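Local coordinates for mitogen (Streptococcus dysgalactiae, PDB 2J4X), which is a zinc-binding bacterial superantigen that probably acts as a toxin by stimulating T cells, as in related staphylococcal and streptococcal toxins, at residues M24-T27 against Q33-F36; S82-C85 against N90-D93; E139-L144 against T184-T189; S147-S150 against L156-H159; T176-D181 against E192-S197. One frame throughout, in Å; residues are numbered along the deposited sequence.

Contact 1: M24-T27 against Q33-F36; sequences MKIT and QLIF
Segments 24-27 and 33-36 run roughly antiparallel but well splayed, at 120° between their chain directions, with the CA atoms of Ile-26 and Phe-36 the nearest pair at 5.0 Å. Ile-35 O takes the N-H of Thr-27 at 2.9 Å from Thr-27 N, a bent bond of 137°, and a weak second one from Thr-27 OG1. Phe-36 has CG anti to its carbonyl carbon (chi1 -54°), and the far end of the side chain comes close to 24-27. Its CE1 meets Ile-26 CG1 at 3.5 Å, and CD1 approaches Met-24 CB at 3.8 Å, while Met-24 O lies at the ring edge, near its plane. Ile-26 CG2 reaches back to Leu-34 CB at 4.2 Å. Val-72 and Ile-74 of strand 71-84 also touch Phe-36. Between these two segments of the OB-fold hairpin Ile-35 O is the polar tie, and backbone bonding of Ile-35 with Lys-28 continues the pairing; the Phe-36 ring lies against Ile-26 and Met-24, so the tie is backed by apolar contact.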
loop_
_atom_site.group_PDB
_atom_site.type_symbol
_atom_site.label_atom_id
_atom_site.label_comp_id
_atom_site.label_asym_id
_atom_site.label_seq_id
_atom_site.Cartn_x
_atom_site.Cartn_y
_atom_site.Cartn_z
ATOM N N MET A 24 -11.964 2.609 -13.871
ATOM C CA MET A 24 -11.274 1.797 -14.861
ATOM C C MET A 24 -12.089 0.522 -15.025
ATOM O O MET A 24 -12.237 -0.261 -14.085
ATOM C CB MET A 24 -9.848 1.469 -14.401
ATOM C CG MET A 24 -8.949 2.682 -14.159
ATOM S SD MET A 24 -8.574 3.652 -15.637
ATOM C CE MET A 24 -7.428 2.567 -16.423
ATOM N N LYS A 25 -12.624 0.349 -16.230
ATOM C CA LYS A 25 -13.451 -0.796 -16.605
ATOM C C LYS A 25 -12.575 -2.003 -16.917
ATOM O O LYS A 25 -11.655 -1.901 -17.728
ATOM C CB LYS A 25 -14.287 -0.417 -17.835
ATOM C CG LYS A 25 -15.342 -1.425 -18.252
ATOM C CD LYS A 25 -16.550 -0.707 -18.820
ATOM C CE LYS A 25 -17.088 0.280 -17.785
ATOM N NZ LYS A 25 -18.427 0.845 -18.118
ATOM N N ILE A 26 -12.849 -3.131 -16.262
ATOM C CA ILE A 26 -12.077 -4.345 -16.484
ATOM C C ILE A 26 -12.415 -4.764 -17.904
ATOM O O ILE A 26 -13.559 -5.127 -18.175
ATOM C CB ILE A 26 -12.503 -5.472 -15.509
ATOM C CG1 ILE A 26 -12.426 -4.980 -14.057
ATOM C CG2 ILE A 26 -11.611 -6.690 -15.708
ATOM C CD1 ILE A 26 -12.931 -5.979 -13.019
ATOM N N THR A 27 -11.444 -4.708 -18.816
ATOM C CA THR A 27 -11.702 -5.062 -20.213
ATOM C C THR A 27 -11.653 -6.567 -20.461
ATOM O O THR A 27 -12.658 -7.174 -20.852
ATOM C CB THR A 27 -10.720 -4.346 -21.153
ATOM O OG1 THR A 27 -9.376 -4.680 -20.794
ATOM C CG2 THR A 27 -10.901 -2.847 -21.056
ATOM N N GLN A 33 -5.394 -12.628 -13.403
ATOM C CA GLN A 33 -5.116 -11.242 -13.768
ATOM C C GLN A 33 -6.387 -10.559 -14.271
ATOM O O GLN A 33 -7.115 -11.127 -15.079
ATOM C CB GLN A 33 -4.065 -11.160 -14.894
ATOM C CG GLN A 33 -2.990 -12.250 -14.923
ATOM C CD GLN A 33 -2.136 -12.319 -13.659
ATOM O OE1 GLN A 33 -1.646 -11.297 -13.176
ATOM N NE2 GLN A 33 -1.941 -13.533 -13.130
ATOM N N LEU A 34 -6.649 -9.349 -13.781
ATOM C CA LEU A 34 -7.797 -8.553 -14.224
ATOM C C LEU A 34 -7.142 -7.429 -15.032
ATOM O O LEU A 34 -6.381 -6.625 -14.496
ATOM C CB LEU A 34 -8.589 -8.002 -13.029
ATOM C CG LEU A 34 -9.180 -9.057 -12.075
ATOM C CD1 LEU A 34 -9.918 -8.362 -10.963
ATOM C CD2 LEU A 34 -10.130 -9.983 -12.800
ATOM N N ILE A 35 -7.417 -7.399 -16.333
ATOM C CA ILE A 35 -6.821 -6.423 -17.234
ATOM C C ILE A 35 -7.665 -5.191 -17.513
ATOM O O ILE A 35 -8.900 -5.241 -17.550
ATOM C CB ILE A 35 -6.427 -7.112 -18.550
ATOM C CG1 ILE A 35 -5.574 -8.341 -18.208
ATOM C CG2 ILE A 35 -5.690 -6.138 -19.462
ATOM C CD1 ILE A 35 -4.915 -9.008 -19.370
ATOM N N PHE A 36 -6.969 -4.078 -17.705
ATOM C CA PHE A 36 -7.606 -2.801 -17.954
ATOM C C PHE A 36 -6.956 -2.102 -19.145
ATOM O O PHE A 36 -5.807 -2.364 -19.473
ATOM C CB PHE A 36 -7.458 -1.902 -16.713
ATOM C CG PHE A 36 -7.957 -2.521 -15.429
ATOM C CD1 PHE A 36 -9.256 -2.274 -14.977
ATOM C CD2 PHE A 36 -7.121 -3.334 -14.661
ATOM C CE1 PHE A 36 -9.727 -2.823 -13.771
ATOM C CE2 PHE A 36 -7.572 -3.893 -13.453
ATOM C CZ PHE A 36 -8.879 -3.635 -13.007
#

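Contact 2: S82-C85 against N90-D93; sequences SVIC and NYVD
Ser-82 and Tyr-91 meet through their hydroxyls: a hydrogen bond is modelled from Tyr-91 OH to Ser-82 OG at 2.8 Å, though its detail is doubtful. The serine oxygen sits uncomfortably close to the ring in the model, so its exact place is less sure. Tyr-91 has CG anti to its carbonyl carbon (chi1 -58°), and a second torsion of 87° sets the ring plane nearly perpendicular to the plane of CA, CB and CG; the long side chain then carries its phenol end across to strand 82-84. Ser-82 OG, held between its own backbone N and carbonyl carbon at 51°, is placed, as modelled, near the ring edge. Ile-84 points its side chain toward the partner strand and crosses the tyrosine at about a right angle, so that Ile-84 CD1 makes a loose van der Waals approach to the phenol oxygen, 4.1 Å from Tyr-91 OH. Backbone pairing is offset from these side chains, Ser-82 bonding to Tyr-89 and Tyr-91 to Lys-79 and Ser-80. Tyr-91 also rests on Ser-55 of strand 53-57. The contact lies at the surface, in the beta hairpin of strands 71-84 and 87-98 of the OB-fold domain.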
loop_
_atom_site.group_PDB
_atom_site.type_symbol
_atom_site.label_atom_id
_atom_site.label_comp_id
_atom_site.label_asym_id
_atom_site.label_seq_id
_atom_site.Cartn_x
_atom_site.Cartn_y
_atom_site.Cartn_z
ATOM N N SER A 82 6.484 -4.082 -19.213
ATOM C CA SER A 82 6.888 -4.863 -20.378
ATOM C C SER A 82 6.180 -4.303 -21.592
ATOM O O SER A 82 4.971 -4.099 -21.572
ATOM C CB SER A 82 6.561 -6.347 -20.203
ATOM O OG SER A 82 5.222 -6.546 -19.817
ATOM N N VAL A 83 6.936 -4.002 -22.638
ATOM C CA VAL A 83 6.325 -3.486 -23.846
ATOM C C VAL A 83 5.947 -4.667 -24.743
ATOM O O VAL A 83 6.697 -5.638 -24.883
ATOM C CB VAL A 83 7.268 -2.511 -24.556
ATOM C CG1 VAL A 83 6.671 -2.063 -25.880
ATOM C CG2 VAL A 83 7.501 -1.301 -23.651
ATOM N N ILE A 84 4.755 -4.586 -25.314
ATOM C CA ILE A 84 4.226 -5.637 -26.172
ATOM C C ILE A 84 3.530 -5.007 -27.367
ATOM O O ILE A 84 2.496 -4.340 -27.211
ATOM C CB ILE A 84 3.218 -6.494 -25.397
ATOM C CG1 ILE A 84 3.960 -7.290 -24.323
ATOM C CG2 ILE A 84 2.430 -7.375 -26.353
ATOM C CD1 ILE A 84 3.043 -7.979 -23.346
ATOM N N CYS A 85 4.094 -5.231 -28.554
ATOM C CA CYS A 85 3.559 -4.665 -29.790
ATOM C C CYS A 85 3.412 -3.158 -29.624
ATOM O O CYS A 85 2.348 -2.590 -29.881
ATOM C CB CYS A 85 2.201 -5.289 -30.131
ATOM S SG CYS A 85 2.303 -6.994 -30.729
ATOM N N ASN A 90 1.643 -2.595 -17.399
ATOM C CA ASN A 90 2.036 -2.250 -16.037
ATOM C C ASN A 90 1.443 -3.351 -15.178
ATOM O O ASN A 90 0.217 -3.508 -15.133
ATOM C CB ASN A 90 1.435 -0.914 -15.602
ATOM C CG ASN A 90 1.905 0.261 -16.449
ATOM O OD1 ASN A 90 1.769 1.414 -16.044
ATOM N ND2 ASN A 90 2.446 -0.019 -17.625
ATOM N N TYR A 91 2.297 -4.121 -14.509
ATOM C CA TYR A 91 1.814 -5.202 -13.659
ATOM C C TYR A 91 1.754 -4.796 -12.194
ATOM O O TYR A 91 2.658 -4.139 -11.694
ATOM C CB TYR A 91 2.699 -6.426 -13.813
ATOM C CG TYR A 91 2.783 -6.910 -15.233
ATOM C CD1 TYR A 91 3.726 -6.378 -16.108
ATOM C CD2 TYR A 91 1.899 -7.870 -15.718
ATOM C CE1 TYR A 91 3.788 -6.785 -17.438
ATOM C CE2 TYR A 91 1.948 -8.284 -17.044
ATOM C CZ TYR A 91 2.894 -7.736 -17.901
ATOM O OH TYR A 91 2.943 -8.114 -19.226
ATOM N N VAL A 92 0.673 -5.175 -11.513
ATOM C CA VAL A 92 0.497 -4.853 -10.102
ATOM C C VAL A 92 -0.309 -5.968 -9.443
ATOM O O VAL A 92 -0.875 -6.807 -10.127
ATOM C CB VAL A 92 -0.264 -3.526 -9.913
ATOM C CG1 VAL A 92 0.338 -2.442 -10.780
ATOM C CG2 VAL A 92 -1.741 -3.724 -10.233
ATOM N N ASP A 93 -0.336 -5.975 -8.114
ATOM C CA ASP A 93 -1.091 -6.959 -7.320
ATOM C C ASP A 93 -2.246 -6.206 -6.695
ATOM O O ASP A 93 -2.034 -5.137 -6.126
ATOM C CB ASP A 93 -0.259 -7.518 -6.157
ATOM C CG ASP A 93 0.832 -8.483 -6.600
ATOM O OD1 ASP A 93 1.778 -8.684 -5.791
ATOM O OD2 ASP A 93 0.743 -9.047 -7.726
#

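Contact 3: E139-L144 against T184-T189; sequences EIDVRL and THPNYT
Asp-141 OD2 accepts a short hydrogen bond from the phenol of Tyr-188, with Tyr-188 OH 2.6 Å away. The donor arrives on the anti side of the carboxylate, 25° out of its plane. Asp-141 OD2 lies at the edge of the tyrosine ring, in the ring plane, and the carboxylate is turned 66° from the ring. A first torsion of -165° swings the acid of Asp-141 away from its backbone N and directs it from helix 137-150 toward the loop. The other oxygen, OD1, is held by a salt bridge from Arg-145 and a hydrogen bond from Trp-168, while Tyr-188 OH also bonds to Tyr-14 of helix 7-14. This buried acid is therefore gripped at both oxygens, and the arginine would be expected to favour its charged form. Pro-186 comes at Asp-141 from the opposite direction, its CG 3.5 Å from Asp-141 OD2, and Pro-186 O lies 3.9 Å above the plane of the Tyr-188 ring, over its centre. Val-142 CG2 stands 4.0 Å from Tyr-188 OH, the two side chains set at an oblique angle. An Asx turn, Thr-189 N to Asn-187 OD1 at 3.0 Å, shapes the loop just beyond. Here the central helix of the beta-grasp domain is pinned to the loop that follows strand 177-181.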
loop_
_atom_site.group_PDB
_atom_site.type_symbol
_atom_site.label_atom_id
_atom_site.label_comp_id
_atom_site.label_asym_id
_atom_site.label_seq_id
_atom_site.Cartn_x
_atom_site.Cartn_y
_atom_site.Cartn_z
ATOM N N GLU A 139 -2.551 0.511 -0.298
ATOM C CA GLU A 139 -2.364 1.952 -0.460
ATOM C C GLU A 139 -1.763 2.586 0.794
ATOM O O GLU A 139 -0.802 3.351 0.704
ATOM C CB GLU A 139 -3.679 2.664 -0.774
ATOM C CG GLU A 139 -3.479 4.193 -0.875
ATOM C CD GLU A 139 -4.746 4.977 -1.136
ATOM O OE1 GLU A 139 -5.684 4.444 -1.755
ATOM O OE2 GLU A 139 -4.791 6.146 -0.738
ATOM N N ILE A 140 -2.352 2.302 1.959
ATOM C CA ILE A 140 -1.836 2.812 3.232
ATOM C C ILE A 140 -0.386 2.347 3.432
ATOM O O ILE A 140 0.496 3.158 3.714
ATOM C CB ILE A 140 -2.636 2.269 4.430
ATOM C CG1 ILE A 140 -4.096 2.712 4.327
ATOM C CG2 ILE A 140 -2.005 2.735 5.730
ATOM C CD1 ILE A 140 -4.977 2.174 5.445
ATOM N N ASP A 141 -0.139 1.046 3.266
ATOM C CA ASP A 141 1.187 0.478 3.484
ATOM C C ASP A 141 2.250 1.101 2.593
ATOM O O ASP A 141 3.313 1.493 3.070
ATOM C CB ASP A 141 1.134 -1.046 3.289
ATOM C CG ASP A 141 2.373 -1.755 3.838
ATOM O OD1 ASP A 141 2.893 -1.320 4.886
ATOM O OD2 ASP A 141 2.818 -2.754 3.242
ATOM N N VAL A 142 1.954 1.188 1.301
ATOM C CA VAL A 142 2.864 1.776 0.329
ATOM C C VAL A 142 3.119 3.270 0.555
ATOM O O VAL A 142 4.246 3.731 0.455
ATOM C CB VAL A 142 2.332 1.571 -1.123
ATOM C CG1 VAL A 142 3.126 2.456 -2.110
ATOM C CG2 VAL A 142 2.418 0.070 -1.493
ATOM N N ARG A 143 2.080 4.045 0.826
ATOM C CA ARG A 143 2.282 5.464 1.073
ATOM C C ARG A 143 3.048 5.675 2.409
ATOM O O ARG A 143 3.900 6.583 2.530
ATOM C CB ARG A 143 0.924 6.181 1.099
ATOM C CG ARG A 143 0.177 6.146 -0.229
ATOM C CD ARG A 143 -1.179 6.845 -0.130
ATOM N NE ARG A 143 -1.054 8.265 0.202
ATOM C CZ ARG A 143 -2.082 9.062 0.471
ATOM N NH1 ARG A 143 -3.307 8.581 0.449
ATOM N NH2 ARG A 143 -1.895 10.339 0.756
ATOM N N LEU A 144 2.760 4.839 3.404
ATOM C CA LEU A 144 3.427 4.967 4.692
ATOM C C LEU A 144 4.897 4.657 4.539
ATOM O O LEU A 144 5.742 5.357 5.106
ATOM C CB LEU A 144 2.801 4.033 5.746
ATOM C CG LEU A 144 3.398 4.122 7.160
ATOM C CD1 LEU A 144 2.327 3.869 8.202
ATOM C CD2 LEU A 144 4.544 3.142 7.297
ATOM N N THR A 184 9.066 -6.735 5.396
ATOM C CA THR A 184 8.417 -7.826 4.674
ATOM C C THR A 184 7.638 -7.207 3.506
ATOM O O THR A 184 7.444 -5.986 3.446
ATOM C CB THR A 184 7.407 -8.638 5.571
ATOM O OG1 THR A 184 6.300 -7.817 5.941
ATOM C CG2 THR A 184 8.065 -9.132 6.818
ATOM N N HIS A 185 7.219 -8.051 2.564
ATOM C CA HIS A 185 6.415 -7.607 1.423
ATOM C C HIS A 185 5.047 -8.277 1.573
ATOM O O HIS A 185 4.885 -9.449 1.234
ATOM C CB HIS A 185 7.037 -8.030 0.088
ATOM C CG HIS A 185 6.362 -7.412 -1.094
ATOM N ND1 HIS A 185 5.007 -7.152 -1.119
ATOM C CD2 HIS A 185 6.852 -6.970 -2.275
ATOM C CE1 HIS A 185 4.692 -6.573 -2.263
ATOM N NE2 HIS A 185 5.793 -6.451 -2.982
ATOM N N PRO A 186 4.049 -7.549 2.098
ATOM C CA PRO A 186 2.740 -8.187 2.249
ATOM C C PRO A 186 2.200 -8.743 0.934
ATOM O O PRO A 186 2.663 -8.372 -0.144
ATOM C CB PRO A 186 1.866 -7.056 2.802
ATOM C CG PRO A 186 2.828 -6.222 3.575
ATOM C CD PRO A 186 4.036 -6.183 2.651
ATOM N N ASN A 187 1.231 -9.646 1.048
ATOM C CA ASN A 187 0.557 -10.231 -0.107
ATOM C C ASN A 187 -0.625 -9.316 -0.405
ATOM O O ASN A 187 -1.660 -9.360 0.275
ATOM C CB ASN A 187 0.019 -11.621 0.210
ATOM C CG ASN A 187 -0.636 -12.276 -0.994
ATOM O OD1 ASN A 187 -0.845 -11.634 -2.027
ATOM N ND2 ASN A 187 -0.964 -13.558 -0.867
ATOM N N TYR A 188 -0.477 -8.490 -1.424
ATOM C CA TYR A 188 -1.526 -7.535 -1.771
ATOM C C TYR A 188 -2.583 -8.092 -2.733
ATOM O O TYR A 188 -3.552 -7.409 -3.071
ATOM C CB TYR A 188 -0.905 -6.266 -2.384
ATOM C CG TYR A 188 0.120 -5.547 -1.534
ATOM C CD1 TYR A 188 -0.146 -5.220 -0.210
ATOM C CD2 TYR A 188 1.324 -5.118 -2.095
ATOM C CE1 TYR A 188 0.770 -4.468 0.539
ATOM C CE2 TYR A 188 2.239 -4.374 -1.374
ATOM C CZ TYR A 188 1.963 -4.043 -0.057
ATOM O OH TYR A 188 2.858 -3.258 0.647
ATOM N N THR A 189 -2.410 -9.333 -3.164
ATOM C CA THR A 189 -3.364 -9.918 -4.096
ATOM C C THR A 189 -4.790 -10.087 -3.530
ATOM O O THR A 189 -5.740 -10.297 -4.292
ATOM C CB THR A 189 -2.831 -11.276 -4.646
ATOM O OG1 THR A 189 -2.516 -12.150 -3.554
ATOM C CG2 THR A 189 -1.572 -11.061 -5.486
#

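Contact 4: S147-S150 against L156-H159; sequences SLMS and LYEH
Leu-148 and Leu-156 are joined first through the backbone: Leu-156 N donates to Leu-148 O at 3.2 Å, nearly straight at 172°, although the donor stands 42° above the carbonyl plane. This bond fastens a carbonyl near the end of helix 137-150 to the loop that follows it. The apolar contacts lie beside it. Leu-156 CD2 presses tightly on Leu-148, 3.5 Å from CB and 3.7 Å from CD1; the two side chains lie obliquely to each other. Met-149 CG packs against Leu-156 CB at 4.0 Å. A third kind of contact is Met-aromatic: the Met-149 chain, bent at its third torsion, has SD at the edge of the Tyr-157 ring, 3.6 Å from CD2 and 4.9 Å from the ring centroid, 78° off the normal. Leu-156 CG covers one face of the same ring, 3.4 Å above its plane and over its centre. The phenol end turns elsewhere, with Tyr-157 OH bonded to Leu-182 O, and helix 7-14 touches the ring through Leu-10, Lys-11 and Tyr-14. Together the bond and the packing fold the loop back onto the last turns of the long helix that lies against the sheet in the beta-grasp domain.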
loop_
_atom_site.group_PDB
_atom_site.type_symbol
_atom_site.label_atom_id
_atom_site.label_comp_id
_atom_site.label_asym_id
_atom_site.label_seq_id
_atom_site.Cartn_x
_atom_site.Cartn_y
_atom_site.Cartn_z
ATOM N N SER A 147 6.700 7.481 2.542
ATOM C CA SER A 147 6.876 8.656 3.384
ATOM C C SER A 147 8.098 8.444 4.318
ATOM O O SER A 147 8.883 9.362 4.566
ATOM C CB SER A 147 5.586 8.884 4.188
ATOM O OG SER A 147 5.780 9.817 5.236
ATOM N N LEU A 148 8.258 7.224 4.828
ATOM C CA LEU A 148 9.378 6.902 5.699
ATOM C C LEU A 148 10.680 6.813 4.892
ATOM O O LEU A 148 11.757 7.102 5.403
ATOM C CB LEU A 148 9.115 5.572 6.422
ATOM C CG LEU A 148 8.075 5.525 7.547
ATOM C CD1 LEU A 148 7.797 4.091 7.920
ATOM C CD2 LEU A 148 8.568 6.305 8.750
ATOM N N MET A 149 10.577 6.404 3.634
ATOM C CA MET A 149 11.741 6.292 2.778
ATOM C C MET A 149 12.364 7.652 2.462
ATOM O O MET A 149 13.597 7.788 2.430
ATOM C CB MET A 149 11.379 5.570 1.477
ATOM C CG MET A 149 11.045 4.106 1.680
ATOM S SD MET A 149 10.948 3.191 0.159
ATOM C CE MET A 149 9.802 4.138 -0.684
ATOM N N SER A 150 11.519 8.655 2.230
ATOM C CA SER A 150 11.983 10.001 1.916
ATOM C C SER A 150 12.347 10.839 3.135
ATOM O O SER A 150 12.994 11.864 3.016
ATOM C CB SER A 150 10.942 10.734 1.068
ATOM O OG SER A 150 9.642 10.647 1.618
ATOM N N LEU A 156 14.305 5.091 5.301
ATOM C CA LEU A 156 13.945 3.682 5.335
ATOM C C LEU A 156 14.501 2.963 4.111
ATOM O O LEU A 156 14.422 3.477 2.993
ATOM C CB LEU A 156 12.411 3.543 5.407
ATOM C CG LEU A 156 11.753 2.177 5.626
ATOM C CD1 LEU A 156 12.287 1.534 6.903
ATOM C CD2 LEU A 156 10.238 2.340 5.689
ATOM N N TYR A 157 15.082 1.786 4.349
ATOM C CA TYR A 157 15.652 0.889 3.316
ATOM C C TYR A 157 16.966 1.341 2.678
ATOM O O TYR A 157 17.484 0.695 1.758
ATOM C CB TYR A 157 14.607 0.561 2.215
ATOM C CG TYR A 157 13.268 0.052 2.753
ATOM C CD1 TYR A 157 13.199 -0.786 3.884
ATOM C CD2 TYR A 157 12.061 0.448 2.163
ATOM C CE1 TYR A 157 11.952 -1.203 4.415
ATOM C CE2 TYR A 157 10.818 0.033 2.687
ATOM C CZ TYR A 157 10.776 -0.779 3.804
ATOM O OH TYR A 157 9.562 -1.127 4.323
ATOM N N GLU A 158 17.504 2.454 3.166
ATOM C CA GLU A 158 18.789 2.928 2.665
ATOM C C GLU A 158 19.880 2.131 3.396
ATOM O O GLU A 158 19.706 1.734 4.546
ATOM C CB GLU A 158 18.972 4.440 2.920
ATOM C CG GLU A 158 18.286 5.332 1.896
ATOM C CD GLU A 158 18.614 4.938 0.451
ATOM O OE1 GLU A 158 17.716 5.062 -0.415
ATOM O OE2 GLU A 158 19.763 4.509 0.174
ATOM N N HIS A 159 20.993 1.886 2.713
ATOM C CA HIS A 159 22.109 1.149 3.282
ATOM C C HIS A 159 22.488 1.763 4.632
ATOM O O HIS A 159 22.768 1.066 5.616
ATOM C CB HIS A 159 23.283 1.254 2.316
ATOM C CG HIS A 159 24.485 0.460 2.724
ATOM N ND1 HIS A 159 24.506 -0.918 2.716
ATOM C CD2 HIS A 159 25.710 0.856 3.145
ATOM C CE1 HIS A 159 25.694 -1.339 3.115
ATOM N NE2 HIS A 159 26.441 -0.282 3.381
#

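Contact 5: T176-D181 against E192-S197; sequences TTKFTD and ETIDMS
Lys-178 and Glu-192 form a salt bridge in the beta-grasp domain, linking edge strand 177-181 of its five-stranded sheet to the start of the segment leading into strand 193-195. The side chains come from opposite directions. Lys-178 NZ donates to Glu-192 OE1 at 3.0 Å, on the syn lone pair, and more weakly to OE2 at 3.2 Å, so one ammonium group bridges both carboxylate oxygens. From Lys-178 CG, which points directly away from the backbone N (chi1 179°), the chain runs out nearly straight before bending at its last torsion, which turns NZ to the acid. Phe-137 makes a cation-pi contact with Lys-178. The backbone N-H of Glu-192 is satisfied by Asp-190 OD1. Further along, Asp-195 OD1 takes two donors from the same face of its plane: Ser-197 N at 3.1 Å, closing an Asx turn, and Ser-197 OG at 2.6 Å. Beside the ion pair, the aliphatic part of Lys-178 passes Ile-194, with Lys-178 CD 4.4 Å from Ile-194 CD1.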
loop_
_atom_site.group_PDB
_atom_site.type_symbol
_atom_site.label_atom_id
_atom_site.label_comp_id
_atom_site.label_asym_id
_atom_site.label_seq_id
_atom_site.Cartn_x
_atom_site.Cartn_y
_atom_site.Cartn_z
ATOM N N THR A 176 -8.276 -1.686 18.858
ATOM C CA THR A 176 -7.608 -2.833 18.244
ATOM C C THR A 176 -6.563 -2.289 17.266
ATOM O O THR A 176 -6.666 -1.147 16.816
ATOM C CB THR A 176 -8.591 -3.723 17.484
ATOM O OG1 THR A 176 -9.253 -2.949 16.484
ATOM C CG2 THR A 176 -9.630 -4.282 18.426
ATOM N N THR A 177 -5.566 -3.108 16.934
ATOM C CA THR A 177 -4.484 -2.701 16.028
ATOM C C THR A 177 -4.217 -3.728 14.947
ATOM O O THR A 177 -4.444 -4.916 15.155
ATOM C CB THR A 177 -3.142 -2.554 16.794
ATOM O OG1 THR A 177 -3.265 -1.565 17.819
ATOM C CG2 THR A 177 -2.023 -2.151 15.847
ATOM N N LYS A 178 -3.735 -3.271 13.796
ATOM C CA LYS A 178 -3.337 -4.190 12.730
ATOM C C LYS A 178 -1.867 -3.878 12.512
ATOM O O LYS A 178 -1.521 -2.789 12.058
ATOM C CB LYS A 178 -4.101 -3.961 11.436
ATOM C CG LYS A 178 -3.650 -4.906 10.329
ATOM C CD LYS A 178 -4.416 -4.638 9.055
ATOM C CE LYS A 178 -3.627 -5.026 7.823
ATOM N NZ LYS A 178 -3.568 -6.490 7.528
ATOM N N PHE A 179 -1.010 -4.833 12.863
ATOM C CA PHE A 179 0.434 -4.675 12.753
ATOM C C PHE A 179 1.035 -5.271 11.473
ATOM O O PHE A 179 0.578 -6.317 10.984
ATOM C CB PHE A 179 1.108 -5.315 13.970
ATOM C CG PHE A 179 0.916 -4.552 15.261
ATOM C CD1 PHE A 179 0.378 -5.187 16.385
ATOM C CD2 PHE A 179 1.318 -3.220 15.369
ATOM C CE1 PHE A 179 0.245 -4.513 17.596
ATOM C CE2 PHE A 179 1.190 -2.535 16.575
ATOM C CZ PHE A 179 0.652 -3.187 17.692
ATOM N N THR A 180 2.070 -4.611 10.949
ATOM C CA THR A 180 2.732 -5.068 9.738
ATOM C C THR A 180 4.237 -4.911 9.858
ATOM O O THR A 180 4.720 -3.887 10.312
ATOM C CB THR A 180 2.233 -4.283 8.500
ATOM O OG1 THR A 180 0.819 -4.471 8.367
ATOM C CG2 THR A 180 2.922 -4.765 7.233
ATOM N N ASP A 181 4.973 -5.936 9.444
ATOM C CA ASP A 181 6.430 -5.915 9.504
ATOM C C ASP A 181 6.913 -5.057 8.348
ATOM O O ASP A 181 6.604 -5.358 7.197
ATOM C CB ASP A 181 6.979 -7.336 9.363
ATOM C CG ASP A 181 8.426 -7.439 9.742
ATOM O OD1 ASP A 181 9.157 -6.455 9.603
ATOM O OD2 ASP A 181 8.851 -8.522 10.162
ATOM N N GLU A 192 -7.252 -6.443 0.426
ATOM C CA GLU A 192 -7.756 -6.145 1.759
ATOM C C GLU A 192 -8.038 -4.646 1.748
ATOM O O GLU A 192 -7.238 -3.885 1.211
ATOM C CB GLU A 192 -6.685 -6.474 2.801
ATOM C CG GLU A 192 -7.238 -6.804 4.175
ATOM C CD GLU A 192 -6.183 -6.812 5.288
ATOM O OE1 GLU A 192 -5.002 -7.164 5.007
ATOM O OE2 GLU A 192 -6.550 -6.480 6.453
ATOM N N THR A 193 -9.183 -4.229 2.289
ATOM C CA THR A 193 -9.558 -2.802 2.370
ATOM C C THR A 193 -9.752 -2.346 3.838
ATOM O O THR A 193 -10.208 -3.111 4.687
ATOM C CB THR A 193 -10.862 -2.501 1.589
ATOM O OG1 THR A 193 -11.879 -3.417 2.003
ATOM C CG2 THR A 193 -10.650 -2.648 0.094
ATOM N N ILE A 194 -9.398 -1.102 4.134
ATOM C CA ILE A 194 -9.514 -0.581 5.486
ATOM C C ILE A 194 -10.653 0.422 5.524
ATOM O O ILE A 194 -10.812 1.206 4.605
ATOM C CB ILE A 194 -8.186 0.132 5.910
ATOM C CG1 ILE A 194 -7.005 -0.825 5.733
ATOM C CG2 ILE A 194 -8.249 0.598 7.380
ATOM C CD1 ILE A 194 -7.017 -2.028 6.664
ATOM N N ASP A 195 -11.461 0.387 6.576
ATOM C CA ASP A 195 -12.567 1.341 6.720
ATOM C C ASP A 195 -11.912 2.509 7.421
ATOM O O ASP A 195 -11.633 2.434 8.621
ATOM C CB ASP A 195 -13.667 0.779 7.626
ATOM C CG ASP A 195 -14.917 1.663 7.664
ATOM O OD1 ASP A 195 -14.798 2.910 7.530
ATOM O OD2 ASP A 195 -16.025 1.096 7.845
ATOM N N MET A 196 -11.678 3.596 6.698
ATOM C CA MET A 196 -10.982 4.711 7.307
ATOM C C MET A 196 -11.687 5.367 8.491
ATOM O O MET A 196 -11.024 5.949 9.363
ATOM C CB MET A 196 -10.611 5.745 6.234
ATOM C CG MET A 196 -9.625 5.232 5.168
ATOM S SD MET A 196 -8.142 4.431 5.859
ATOM C CE MET A 196 -7.364 5.775 6.685
ATOM N N SER A 197 -13.016 5.251 8.542
ATOM C CA SER A 197 -13.791 5.856 9.634
ATOM C C SER A 197 -13.535 5.192 10.985
ATOM O O SER A 197 -13.757 5.812 12.023
ATOM C CB SER A 197 -15.305 5.856 9.326
ATOM O OG SER A 197 -15.845 4.544 9.252
#

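In the fold
Contacts 1 and 2 belong to the OB-fold domain and share one sheet, where strands 24-30 and 71-84 are neighbours; contact 1 is partly buried and largely apolar, whereas contact 2 is at the surface, where a tyrosine and a serine hydroxyl come together in a less certain bond. Contacts 3, 4 and 5 belong to the beta-grasp domain. Contacts 3 and 4 both use helix 137-150 and are buried, but one is held by a phenol-carboxylate bond backed by an arginine and the other by a backbone bond with leucine and methionine packing. Contact 5, partly buried and ionic, touches contact 3 through Ile-140 against Ile-194 and Met-196. One place where the two domains meet is Asp-93 of contact 2, packed on Tyr-188 and Thr-189.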